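Local atomic coordinates of ethyl acetate hydrolase (Pseudomonas veronii, PDB entry 5EFZ), a protein that hydrolyses ethyl acetate to ethanol and acetate, a step in the degradation of short-chain methyl ketones such as 2-butanone. Residues A175-F187 / D305-Q317. Residues are numbered along the deposited sequence; the frame is centred on the assembly and turned at random.
Sequences AGTARNSEHDFLF and DQFFTVDDCLSEQ. With EDO (1,2-ethanediol), chain M; EDO (1,2-ethanediol), chain K.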
ATOM      1  N   ALA A 175      13.246   9.045  -6.252  1.00 13.31           N
ATOM      2  CA  ALA A 175      12.201   8.090  -5.943  1.00 16.71           C
ATOM      3  C   ALA A 175      12.424   6.720  -6.620  1.00 17.49           C
ATOM      4  O   ALA A 175      11.527   6.166  -7.264  1.00 16.38           O
ATOM      5  CB  ALA A 175      10.842   8.690  -6.334  1.00 15.35           C
ATOM      6  N   GLY A 176      13.601   6.147  -6.425  1.00 15.47           N
ATOM      7  CA  GLY A 176      13.846   4.808  -6.939  1.00 16.31           C
ATOM      8  C   GLY A 176      15.099   4.212  -6.318  1.00 19.12           C
ATOM      9  O   GLY A 176      15.897   4.922  -5.681  1.00 20.72           O
ATOM     10  N   THR A 177      15.285   2.902  -6.486  1.00 16.86           N
ATOM     11  CA  THR A 177      16.436   2.228  -5.871  1.00 15.86           C
ATOM     12  C   THR A 177      17.333   1.565  -6.906  1.00 17.38           C
ATOM     13  O   THR A 177      16.952   1.366  -8.082  1.00 17.13           O
ATOM     14  CB  THR A 177      15.985   1.145  -4.873  1.00 19.62           C
ATOM     15  OG1 THR A 177      15.066   0.283  -5.543  1.00 18.90           O
ATOM     16  CG2 THR A 177      15.268   1.755  -3.655  1.00 19.88           C
ATOM     17  N   ALA A 178      18.524   1.204  -6.458  1.00 17.57           N
ATOM     18  CA  ALA A 178      19.507   0.574  -7.306  1.00 17.85           C
ATOM     19  C   ALA A 178      19.308  -0.944  -7.370  1.00 20.56           C
ATOM     20  O   ALA A 178      19.708  -1.571  -8.336  1.00 21.31           O
ATOM     21  CB  ALA A 178      20.930   0.913  -6.803  1.00 18.05           C
ATOM     22  N   ARG A 179      18.735  -1.532  -6.323  1.00 18.92           N
ATOM     23  CA  ARG A 179      18.379  -2.956  -6.346  1.00 19.74           C
ATOM     24  C   ARG A 179      16.979  -3.125  -5.794  1.00 19.69           C
ATOM     25  O   ARG A 179      16.698  -2.700  -4.676  1.00 21.20           O
ATOM     26  CB  ARG A 179      19.347  -3.811  -5.510  1.00 23.53           C
ATOM     27  CG  ARG A 179      18.937  -5.312  -5.498  1.00 28.82           C
ATOM     28  CD  ARG A 179      20.099  -6.230  -5.118  1.00 30.77           C
ATOM     29  NE  ARG A 179      20.449  -6.133  -3.705  1.00 30.40           N
ATOM     30  CZ  ARG A 179      21.516  -6.720  -3.158  1.00 31.54           C
ATOM     31  NH1 ARG A 179      22.353  -7.452  -3.910  1.00 30.14           N
ATOM     32  NH2 ARG A 179      21.742  -6.569  -1.856  1.00 30.01           N
ATOM     33  N   ASN A 180      16.099  -3.735  -6.577  1.00 18.04           N
ATOM     34  CA  ASN A 180      14.687  -3.733  -6.229  1.00 18.69           C
ATOM     35  C   ASN A 180      14.392  -4.638  -5.018  1.00 19.80           C
ATOM     36  O   ASN A 180      14.957  -5.745  -4.888  1.00 22.72           O
ATOM     37  CB  ASN A 180      13.860  -4.164  -7.455  1.00 17.93           C
ATOM     38  CG  ASN A 180      12.393  -3.840  -7.297  1.00 21.70           C
ATOM     39  OD1 ASN A 180      11.516  -4.672  -7.596  1.00 22.40           O
ATOM     40  ND2 ASN A 180      12.107  -2.640  -6.816  1.00 19.55           N
ATOM     41  N   SER A 181      13.500  -4.186  -4.135  1.00 19.21           N
ATOM     42  CA  SER A 181      13.184  -4.961  -2.921  1.00 19.55           C
ATOM     43  C   SER A 181      12.160  -6.049  -3.173  1.00 21.19           C
ATOM     44  O   SER A 181      11.464  -6.020  -4.190  1.00 22.60           O
ATOM     45  CB  SER A 181      12.640  -4.047  -1.836  1.00 18.66           C
ATOM     46  OG  SER A 181      11.410  -3.455  -2.262  1.00 19.73           O
ATOM     47  N   GLU A 182      12.012  -6.957  -2.203  1.00 19.87           N
ATOM     48  CA  GLU A 182      10.991  -8.007  -2.310  1.00 21.10           C
ATOM     49  C   GLU A 182       9.582  -7.410  -2.205  1.00 19.00           C
ATOM     50  O   GLU A 182       8.653  -7.860  -2.890  1.00 19.62           O
ATOM     51  CB  GLU A 182      11.184  -9.080  -1.231  1.00 23.16           C
ATOM     52  CG  GLU A 182      12.408  -9.994  -1.409  1.00 27.25           C
ATOM     53  CD  GLU A 182      12.384 -11.190  -0.440  1.00 32.26           C
ATOM     54  OE1 GLU A 182      12.626 -10.999   0.785  1.00 34.99           O
ATOM     55  OE2 GLU A 182      12.111 -12.324  -0.895  1.00 32.14           O
ATOM     56  N   HIS A 183       9.419  -6.388  -1.369  1.00 19.71           N
ATOM     57  CA  HIS A 183       8.113  -5.753  -1.208  1.00 19.39           C
ATOM     58  C   HIS A 183       7.708  -5.059  -2.512  1.00 19.02           C
ATOM     59  O   HIS A 183       6.538  -5.080  -2.898  1.00 18.09           O
ATOM     60  CB  HIS A 183       8.140  -4.756  -0.022  1.00 21.73           C
ATOM     61  CG  HIS A 183       6.855  -4.015   0.194  1.00 22.13           C
ATOM     62  ND1 HIS A 183       6.620  -2.757  -0.337  1.00 21.41           N
ATOM     63  CD2 HIS A 183       5.762  -4.327   0.930  1.00 23.17           C
ATOM     64  CE1 HIS A 183       5.410  -2.355   0.023  1.00 23.68           C
ATOM     65  NE2 HIS A 183       4.871  -3.284   0.792  1.00 25.78           N
ATOM     66  N   ASP A 184       8.667  -4.422  -3.182  1.00 17.60           N
ATOM     67  CA  ASP A 184       8.325  -3.712  -4.412  1.00 19.48           C
ATOM     68  C   ASP A 184       7.991  -4.723  -5.519  1.00 19.09           C
ATOM     69  O   ASP A 184       7.089  -4.509  -6.347  1.00 17.07           O
ATOM     70  CB  ASP A 184       9.479  -2.800  -4.827  1.00 20.75           C
ATOM     71  CG  ASP A 184       9.080  -1.809  -5.885  1.00 23.80           C
ATOM     72  OD1 ASP A 184       7.886  -1.420  -5.939  1.00 24.38           O
ATOM     73  OD2 ASP A 184       9.968  -1.397  -6.659  1.00 25.16           O
ATOM     74  N   PHE A 185       8.734  -5.832  -5.528  1.00 17.31           N
ATOM     75  CA  PHE A 185       8.459  -6.915  -6.462  1.00 18.38           C
ATOM     76  C   PHE A 185       7.042  -7.459  -6.288  1.00 19.08           C
ATOM     77  O   PHE A 185       6.328  -7.698  -7.268  1.00 17.22           O
ATOM     78  CB  PHE A 185       9.471  -8.045  -6.269  1.00 20.81           C
ATOM     79  CG  PHE A 185       9.363  -9.154  -7.300  1.00 21.37           C
ATOM     80  CD1 PHE A 185       8.425 -10.180  -7.161  1.00 24.16           C
ATOM     81  CD2 PHE A 185      10.253  -9.207  -8.367  1.00 21.98           C
ATOM     82  CE1 PHE A 185       8.337 -11.208  -8.123  1.00 24.62           C
ATOM     83  CE2 PHE A 185      10.175 -10.234  -9.310  1.00 21.38           C
ATOM     84  CZ  PHE A 185       9.217 -11.222  -9.195  1.00 22.38           C
ATOM     85  N   LEU A 186       6.627  -7.651  -5.036  1.00 16.65           N
ATOM     86  CA  LEU A 186       5.240  -8.072  -4.768  1.00 15.42           C
ATOM     87  C   LEU A 186       4.189  -7.058  -5.257  1.00 15.75           C
ATOM     88  O   LEU A 186       3.152  -7.432  -5.846  1.00 15.89           O
ATOM     89  CB  LEU A 186       5.057  -8.311  -3.271  1.00 18.83           C
ATOM     90  CG  LEU A 186       3.613  -8.632  -2.838  1.00 21.31           C
ATOM     91  CD1 LEU A 186       3.174 -10.012  -3.356  1.00 21.48           C
ATOM     92  CD2 LEU A 186       3.527  -8.583  -1.311  1.00 22.92           C
ATOM     93  N   PHE A 187       4.420  -5.773  -4.977  1.00 15.80           N
ATOM     94  CA  PHE A 187       3.533  -4.737  -5.479  1.00 17.89           C
ATOM     95  C   PHE A 187       3.360  -4.841  -6.996  1.00 16.07           C
ATOM     96  O   PHE A 187       2.254  -4.823  -7.519  1.00 16.42           O
ATOM     97  CB  PHE A 187       4.108  -3.367  -5.122  1.00 15.92           C
ATOM     98  CG  PHE A 187       3.386  -2.207  -5.759  1.00 17.41           C
ATOM     99  CD1 PHE A 187       2.007  -2.150  -5.782  1.00 15.09           C
ATOM    100  CD2 PHE A 187       4.114  -1.115  -6.259  1.00 18.27           C
ATOM    101  CE1 PHE A 187       1.340  -1.016  -6.353  1.00 15.07           C
ATOM    102  CE2 PHE A 187       3.454  -0.006  -6.844  1.00 19.51           C
ATOM    103  CZ  PHE A 187       2.082   0.037  -6.881  1.00 15.97           C
ATOM    104  N   ASP A 305       6.583   8.481  -0.154  1.00 15.57           N
ATOM    105  CA  ASP A 305       6.543   7.351  -1.109  1.00 15.61           C
ATOM    106  C   ASP A 305       6.288   6.042  -0.350  1.00 17.70           C
ATOM    107  O   ASP A 305       7.037   5.682   0.559  1.00 16.91           O
ATOM    108  CB  ASP A 305       7.874   7.301  -1.906  1.00 14.20           C
ATOM    109  CG  ASP A 305       7.821   6.385  -3.126  1.00 16.72           C
ATOM    110  OD1 ASP A 305       7.184   5.305  -3.064  1.00 15.18           O
ATOM    111  OD2 ASP A 305       8.417   6.777  -4.168  1.00 16.42           O
ATOM    112  N   GLN A 306       5.223   5.329  -0.718  1.00 14.73           N
ATOM    113  CA  GLN A 306       4.842   4.091  -0.064  1.00 16.53           C
ATOM    114  C   GLN A 306       5.657   2.872  -0.456  1.00 17.12           C
ATOM    115  O   GLN A 306       5.553   1.849   0.229  1.00 19.30           O
ATOM    116  CB  GLN A 306       3.371   3.811  -0.347  1.00 20.15           C
ATOM    117  CG  GLN A 306       2.461   4.962   0.047  1.00 25.65           C
ATOM    118  CD  GLN A 306       2.539   5.289   1.518  1.00 31.83           C
ATOM    119  OE1 GLN A 306       2.397   4.402   2.361  1.00 35.14           O
ATOM    120  NE2 GLN A 306       2.762   6.572   1.843  1.00 32.80           N
ATOM    121  N   PHE A 307       6.397   2.913  -1.560  1.00 17.70           N
ATOM    122  CA  PHE A 307       7.078   1.679  -1.959  1.00 21.15           C
ATOM    123  C   PHE A 307       8.542   1.832  -2.341  1.00 24.10           C
ATOM    124  O   PHE A 307       9.276   0.840  -2.315  1.00 23.19           O
ATOM    125  CB  PHE A 307       6.287   0.949  -3.082  1.00 22.17           C
ATOM    126  CG  PHE A 307       6.067   1.743  -4.313  1.00 17.24           C
ATOM    127  CD1 PHE A 307       6.934   1.620  -5.389  1.00 17.80           C
ATOM    128  CD2 PHE A 307       4.958   2.558  -4.439  1.00 16.59           C
ATOM    129  CE1 PHE A 307       6.731   2.337  -6.548  1.00 17.03           C
ATOM    130  CE2 PHE A 307       4.742   3.279  -5.592  1.00 15.40           C
ATOM    131  CZ  PHE A 307       5.634   3.163  -6.658  1.00 15.80           C
ATOM    132  N   PHE A 308       8.993   3.049  -2.651  1.00 19.84           N
ATOM    133  CA  PHE A 308      10.432   3.299  -2.705  1.00 19.87           C
ATOM    134  C   PHE A 308      10.712   4.200  -1.495  1.00 21.06           C
ATOM    135  O   PHE A 308      10.677   5.411  -1.624  1.00 22.00           O
ATOM    136  CB  PHE A 308      10.852   3.983  -4.016  1.00 20.20           C
ATOM    137  CG  PHE A 308      10.979   3.063  -5.198  1.00 21.46           C
ATOM    138  CD1 PHE A 308      11.883   2.001  -5.173  1.00 24.71           C
ATOM    139  CD2 PHE A 308      10.256   3.302  -6.357  1.00 21.27           C
ATOM    140  CE1 PHE A 308      12.024   1.160  -6.285  1.00 26.02           C
ATOM    141  CE2 PHE A 308      10.399   2.476  -7.487  1.00 23.15           C
ATOM    142  CZ  PHE A 308      11.286   1.412  -7.450  1.00 24.97           C
ATOM    143  N   THR A 309      10.917   3.627  -0.306  1.00 19.56           N
ATOM    144  CA  THR A 309      10.873   4.443   0.909  1.00 17.44           C
ATOM    145  C   THR A 309      12.145   5.220   1.175  1.00 17.27           C
ATOM    146  O   THR A 309      13.208   4.925   0.615  1.00 16.83           O
ATOM    147  CB  THR A 309      10.577   3.599   2.137  1.00 21.79           C
ATOM    148  OG1 THR A 309      11.737   2.818   2.462  1.00 21.76           O
ATOM    149  CG2 THR A 309       9.388   2.661   1.828  1.00 19.07           C
ATOM    150  N   VAL A 310      12.016   6.217   2.041  1.00 19.27           N
ATOM    151  CA  VAL A 310      13.177   6.983   2.494  1.00 19.20           C
ATOM    152  C   VAL A 310      14.225   6.028   3.073  1.00 20.18           C
ATOM    153  O   VAL A 310      15.438   6.185   2.830  1.00 21.44           O
ATOM    154  CB  VAL A 310      12.741   8.049   3.537  1.00 24.22           C
ATOM    155  CG1 VAL A 310      13.910   8.625   4.244  1.00 25.19           C
ATOM    156  CG2 VAL A 310      11.919   9.143   2.851  1.00 23.48           C
ATOM    157  N   ASP A 311      13.762   5.049   3.843  1.00 21.05           N
ATOM    158  CA  ASP A 311      14.667   4.068   4.468  1.00 24.64           C
ATOM    159  C   ASP A 311      15.354   3.175   3.432  1.00 21.81           C
ATOM    160  O   ASP A 311      16.547   2.865   3.598  1.00 22.20           O
ATOM    161  CB  ASP A 311      13.923   3.163   5.468  1.00 26.18           C
ATOM    162  CG  ASP A 311      13.507   3.895   6.733  1.00 32.84           C
ATOM    163  OD1 ASP A 311      14.286   4.714   7.263  1.00 34.81           O
ATOM    164  OD2 ASP A 311      12.370   3.660   7.184  1.00 36.31           O
ATOM    165  N   ASP A 312      14.608   2.729   2.412  1.00 20.05           N
ATOM    166  CA  ASP A 312      15.178   1.966   1.289  1.00 20.16           C
ATOM    167  C   ASP A 312      16.323   2.750   0.636  1.00 20.02           C
ATOM    168  O   ASP A 312      17.410   2.211   0.395  1.00 19.27           O
ATOM    169  CB  ASP A 312      14.146   1.668   0.201  1.00 20.65           C
ATOM    170  CG  ASP A 312      13.103   0.600   0.606  1.00 24.93           C
ATOM    171  OD1 ASP A 312      13.364  -0.243   1.505  1.00 25.30           O
ATOM    172  OD2 ASP A 312      12.001   0.632   0.010  1.00 24.42           O
ATOM    173  N   CYS A 313      16.086   4.032   0.377  1.00 16.91           N
ATOM    174  CA  CYS A 313      17.045   4.800  -0.411  1.00 17.73           C
ATOM    175  C   CYS A 313      18.198   5.215   0.468  1.00 17.87           C
ATOM    176  O   CYS A 313      19.317   5.309  -0.013  1.00 20.03           O
ATOM    177  CB  CYS A 313      16.401   6.029  -1.059  1.00 16.82           C
ATOM    178  SG  CYS A 313      15.079   5.544  -2.222  1.00 22.47           S
ATOM    179  N   LEU A 314      17.916   5.472   1.739  1.00 16.63           N
ATOM    180  CA  LEU A 314      19.003   5.820   2.647  1.00 20.25           C
ATOM    181  C   LEU A 314      20.021   4.663   2.739  1.00 21.83           C
ATOM    182  O   LEU A 314      21.241   4.891   2.770  1.00 20.35           O
ATOM    183  CB  LEU A 314      18.443   6.177   4.021  1.00 22.38           C
ATOM    184  CG  LEU A 314      19.491   6.544   5.083  1.00 24.20           C
ATOM    185  CD1 LEU A 314      20.357   7.746   4.639  1.00 24.46           C
ATOM    186  CD2 LEU A 314      18.828   6.792   6.418  1.00 22.12           C
ATOM    187  N   SER A 315      19.531   3.416   2.779  1.00 20.98           N
ATOM    188  CA  SER A 315      20.433   2.285   2.970  1.00 21.80           C
ATOM    189  C   SER A 315      21.374   2.148   1.779  1.00 21.15           C
ATOM    190  O   SER A 315      22.529   1.741   1.952  1.00 24.07           O
ATOM    191  CB  SER A 315      19.670   0.976   3.197  1.00 25.18           C
ATOM    192  OG  SER A 315      18.981   0.587   2.030  1.00 29.67           O
ATOM    193  N   GLU A 316      20.903   2.513   0.594  1.00 18.39           N
ATOM    194  CA  GLU A 316      21.754   2.500  -0.613  1.00 19.13           C
ATOM    195  C   GLU A 316      22.701   3.716  -0.646  1.00 20.42           C
ATOM    196  O   GLU A 316      23.876   3.595  -1.029  1.00 21.68           O
ATOM    197  CB  GLU A 316      20.902   2.479  -1.878  1.00 17.45           C
ATOM    198  CG  GLU A 316      20.092   1.176  -2.021  1.00 20.47           C
ATOM    199  CD  GLU A 316      19.343   1.041  -3.346  1.00 22.62           C
ATOM    200  OE1 GLU A 316      19.066   2.064  -4.047  1.00 22.84           O
ATOM    201  OE2 GLU A 316      19.045  -0.120  -3.691  1.00 21.68           O
ATOM    202  N   GLN A 317      22.193   4.878  -0.251  1.00 19.71           N
ATOM    203  CA  GLN A 317      23.020   6.091  -0.290  1.00 21.09           C
ATOM    204  C   GLN A 317      24.282   5.934   0.562  1.00 21.17           C
ATOM    205  O   GLN A 317      25.368   6.402   0.195  1.00 21.06           O
ATOM    206  CB  GLN A 317      22.227   7.318   0.166  1.00 20.49           C
ATOM    207  CG  GLN A 317      23.032   8.629   0.019  1.00 21.57           C
ATOM    208  CD  GLN A 317      23.811   8.977   1.292  1.00 24.60           C
ATOM    209  OE1 GLN A 317      23.372   8.645   2.400  1.00 20.91           O
ATOM    210  NE2 GLN A 317      24.955   9.678   1.138  1.00 26.14           N
TER
HETATM  211  C1  EDO M 407      16.357  -1.252  -1.313  1.00 38.75           C
HETATM  212  O1  EDO M 407      15.883  -2.379  -2.037  1.00 39.97           O
HETATM  213  C2  EDO M 407      17.780  -1.540  -0.842  1.00 34.10           C
HETATM  214  O2  EDO M 407      18.587  -2.022  -1.930  1.00 26.00           O
HETATM  215  C1  EDO K 405      14.264  -8.503  -7.787  1.00 44.33           C
HETATM  216  O1  EDO K 405      13.577  -8.115  -6.578  1.00 47.53           O
HETATM  217  C2  EDO K 405      15.790  -8.422  -7.605  1.00 42.77           C
HETATM  218  O2  EDO K 405      16.258  -7.294  -6.826  1.00 37.34           O
HETATM  219  O   HOH W   1      18.215   4.622  -3.685  1.00 20.00           O
HETATM  220  O   HOH W   2      10.660  -1.589   0.143  1.00 35.74           O
HETATM  221  O   HOH W   3       8.653  -1.571  -1.357  1.00 32.98           O
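F308 and G176 meet where the loop after strand 170-174 passes the loop that carries D305. Followed outward, the F308 side chain has CB 4.0 Å from A175 O, and its ring carries G176 CA over the centre of one face, 3.8 Å from the centroid and 11° off the normal, a CH-pi contact. On one flank CD2 comes to 3.3 Å from A175 O; on the other, CD1 and CE1 run past T177 OG1 and CG2. At the tip, CZ is 3.2 Å from D184 OD2, which comes obliquely to the ring and accepts from W273 NE1. F307 has CG between backbone N and carbonyl carbon (chi1 58°), and its ring takes F187 CE2 over the centre of one face, the two planes 49° apart. Farther along, the E316 carboxylate receives A178 N on OE1 (2.6 Å) and R179 N on OE2 (3.0 Å), both on the syn side, so two successive amides grip one group. D305 OD1 accepts from F307 N (an Asx turn) and F308 N, together an Asx motif, while OD2 bonds H334 ND1. With F308 touching S151, the contact sits beside the inferred Ser-His-Asp triad (S151, H334, D305) of an alpha/beta hydrolase.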